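PDB 4A2C: galactitol 1-phosphate 5-dehydrogenase from Escherichia coli, which catalyses the NAD-dependent oxidation of galactitol 1-phosphate to D-tagatose 6-phosphate as a zinc-containing member of the alcohol dehydrogenase family. Local coordinates for residues A[3-8]-A[54-59]. Numbering follows the deposited sequence.
Sequences SVVNDT and PITLGH. With NI (nickel (II) ion), chain C.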
loop_
_atom_site.group_PDB
_atom_site.type_symbol
_atom_site.label_atom_id
_atom_site.label_comp_id
_atom_site.label_asym_id
_atom_site.label_seq_id
_atom_site.Cartn_x
_atom_site.Cartn_y
_atom_site.Cartn_z
ATOM N N SER A 3 -35.598 -7.836 -23.289
ATOM C CA SER A 3 -34.387 -7.215 -22.747
ATOM C C SER A 3 -34.742 -5.939 -21.988
ATOM O O SER A 3 -35.727 -5.268 -22.306
ATOM C CB SER A 3 -33.398 -6.884 -23.870
ATOM O OG SER A 3 -33.881 -5.831 -24.687
ATOM N N VAL A 4 -33.944 -5.607 -20.977
ATOM C CA VAL A 4 -34.163 -4.388 -20.207
ATOM C C VAL A 4 -33.238 -3.278 -20.708
ATOM O O VAL A 4 -32.008 -3.411 -20.668
ATOM C CB VAL A 4 -33.930 -4.617 -18.701
ATOM C CG1 VAL A 4 -34.070 -3.304 -17.925
ATOM C CG2 VAL A 4 -34.903 -5.660 -18.164
ATOM N N VAL A 5 -33.831 -2.186 -21.181
ATOM C CA VAL A 5 -33.055 -1.050 -21.658
ATOM C C VAL A 5 -33.422 0.215 -20.893
ATOM O O VAL A 5 -34.601 0.493 -20.666
ATOM C CB VAL A 5 -33.250 -0.820 -23.176
ATOM C CG1 VAL A 5 -34.236 -1.828 -23.756
ATOM C CG2 VAL A 5 -33.704 0.605 -23.456
ATOM N N ASN A 6 -32.411 0.970 -20.478
ATOM C CA ASN A 6 -32.647 2.254 -19.830
ATOM C C ASN A 6 -32.105 3.403 -20.690
ATOM O O ASN A 6 -31.086 3.245 -21.366
ATOM C CB ASN A 6 -32.057 2.268 -18.414
ATOM C CG ASN A 6 -30.597 1.848 -18.378
ATOM O OD1 ASN A 6 -30.270 0.659 -18.467
ATOM N ND2 ASN A 6 -29.708 2.826 -18.234
ATOM N N ASP A 7 -32.794 4.542 -20.696
ATOM C CA ASP A 7 -32.417 5.648 -21.577
ATOM C C ASP A 7 -32.089 6.920 -20.804
ATOM O O ASP A 7 -32.044 6.910 -19.566
ATOM C CB ASP A 7 -33.521 5.935 -22.597
ATOM C CG ASP A 7 -33.060 6.867 -23.705
ATOM O OD1 ASP A 7 -31.956 7.441 -23.574
ATOM O OD2 ASP A 7 -33.799 7.039 -24.704
ATOM N N THR A 8 -31.856 8.015 -21.529
ATOM C CA THR A 8 -31.530 9.278 -20.868
ATOM C C THR A 8 -32.550 9.478 -19.753
ATOM O O THR A 8 -33.744 9.199 -19.912
ATOM C CB THR A 8 -31.362 10.465 -21.842
ATOM O OG1 THR A 8 -30.668 10.012 -23.016
ATOM C CG2 THR A 8 -30.518 11.551 -21.193
ATOM N N PRO A 54 -29.878 4.916 -25.440
ATOM C CA PRO A 54 -30.351 3.905 -24.486
ATOM C C PRO A 54 -29.342 2.767 -24.390
ATOM O O PRO A 54 -28.554 2.568 -25.322
ATOM C CB PRO A 54 -31.648 3.396 -25.128
ATOM C CG PRO A 54 -32.057 4.465 -26.101
ATOM C CD PRO A 54 -30.769 5.035 -26.606
ATOM N N ILE A 55 -29.357 2.036 -23.281
ATOM C CA ILE A 55 -28.395 0.954 -23.074
ATOM C C ILE A 55 -29.023 -0.268 -22.403
ATOM O O ILE A 55 -30.068 -0.167 -21.746
ATOM C CB ILE A 55 -27.174 1.435 -22.243
ATOM C CG1 ILE A 55 -26.159 0.298 -22.051
ATOM C CG2 ILE A 55 -27.625 2.015 -20.893
ATOM C CD1 ILE A 55 -24.881 0.722 -21.374
ATOM N N THR A 56 -28.392 -1.424 -22.598
ATOM C CA THR A 56 -28.730 -2.631 -21.850
ATOM C C THR A 56 -27.554 -3.019 -20.955
ATOM O O THR A 56 -26.496 -3.423 -21.445
ATOM C CB THR A 56 -29.080 -3.802 -22.792
ATOM O OG1 THR A 56 -30.349 -3.550 -23.399
ATOM C CG2 THR A 56 -29.154 -5.124 -22.016
ATOM N N LEU A 57 -27.736 -2.876 -19.645
ATOM C CA LEU A 57 -26.693 -3.206 -18.676
ATOM C C LEU A 57 -26.661 -4.713 -18.367
ATOM O O LEU A 57 -27.286 -5.511 -19.067
ATOM C CB LEU A 57 -26.909 -2.411 -17.392
ATOM C CG LEU A 57 -26.456 -0.954 -17.335
ATOM C CD1 LEU A 57 -25.839 -0.513 -18.650
ATOM C CD2 LEU A 57 -27.598 -0.030 -16.938
ATOM N N GLY A 58 -25.916 -5.094 -17.331
ATOM C CA GLY A 58 -25.898 -6.471 -16.856
ATOM C C GLY A 58 -24.618 -7.216 -17.208
ATOM O O GLY A 58 -24.425 -7.632 -18.372
ATOM N N HIS A 59 -23.749 -7.384 -16.206
ATOM C CA HIS A 59 -22.493 -8.104 -16.390
ATOM C C HIS A 59 -22.266 -9.178 -15.330
ATOM O O HIS A 59 -21.134 -9.625 -15.145
ATOM C CB HIS A 59 -21.325 -7.143 -16.358
ATOM C CG HIS A 59 -21.201 -6.400 -15.066
ATOM N ND1 HIS A 59 -21.874 -5.222 -14.818
ATOM C CD2 HIS A 59 -20.505 -6.680 -13.937
ATOM C CE1 HIS A 59 -21.580 -4.796 -13.602
ATOM N NE2 HIS A 59 -20.756 -5.666 -13.045
HETATM NI NI NI C . -20.327 -5.623 -10.808
HETATM O O HOH W 1 -31.623 -4.258 -25.860
HETATM O O HOH W 2 -30.453 -2.228 -18.758
#
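Asn6 and Ile55 form a single antiparallel, hydrogen-bonded beta bridge that ties the N-terminal hairpin strand 2-6 to the loop leading to the metal-binding His59 in the GroES-like domain. Asn6 N reaches Ile55 O at 2.9 Å, and Ile55 N returns to Asn6 O at 2.8 Å. Beside this pair the backbones pack closely, Val5 CA lying 3.1 Å from Ile55 O in a CA-H...O contact. The side chains sort onto two flanks. On one, Pro54 lies side by side with Val5 and with Asp7: Val5 CG2 touches Pro54 CB at 3.8 Å, while the carboxylate of Asp7 lies beside the ring, OD2 3.4 Å from Pro54 CG. Asp7 CG stands anti to the backbone N (chi1 -168°), which brings the carboxylate next to the proline; OD2 also forms a salt bridge with Arg13 of the paired strand 12-16, and OD1 accepts a hydrogen bond from Thr8 OG1. An alanine at Asp7 would take away the carboxylate and is likely to leave Arg13 without this acidic mate and Pro54 CG less well covered. On the other flank, the side chain of Asn6 lies beside that of Ile55, against its CG2 methyl, and crosses that of Leu57 at about a right angle, meeting CD2; helix 41-46 adds Ile45 against both Asn6 and Leu57. Two residues past Leu57, His59 binds a nickel ion through NE2, together with Cys38, in what is by similarity the catalytic zinc site. Two waters close the Ser3-Val4 end: one links Ser3 OG to Thr56 OG1, and the other donates to Val4 O at 2.7 Å while accepting from Leu57 N.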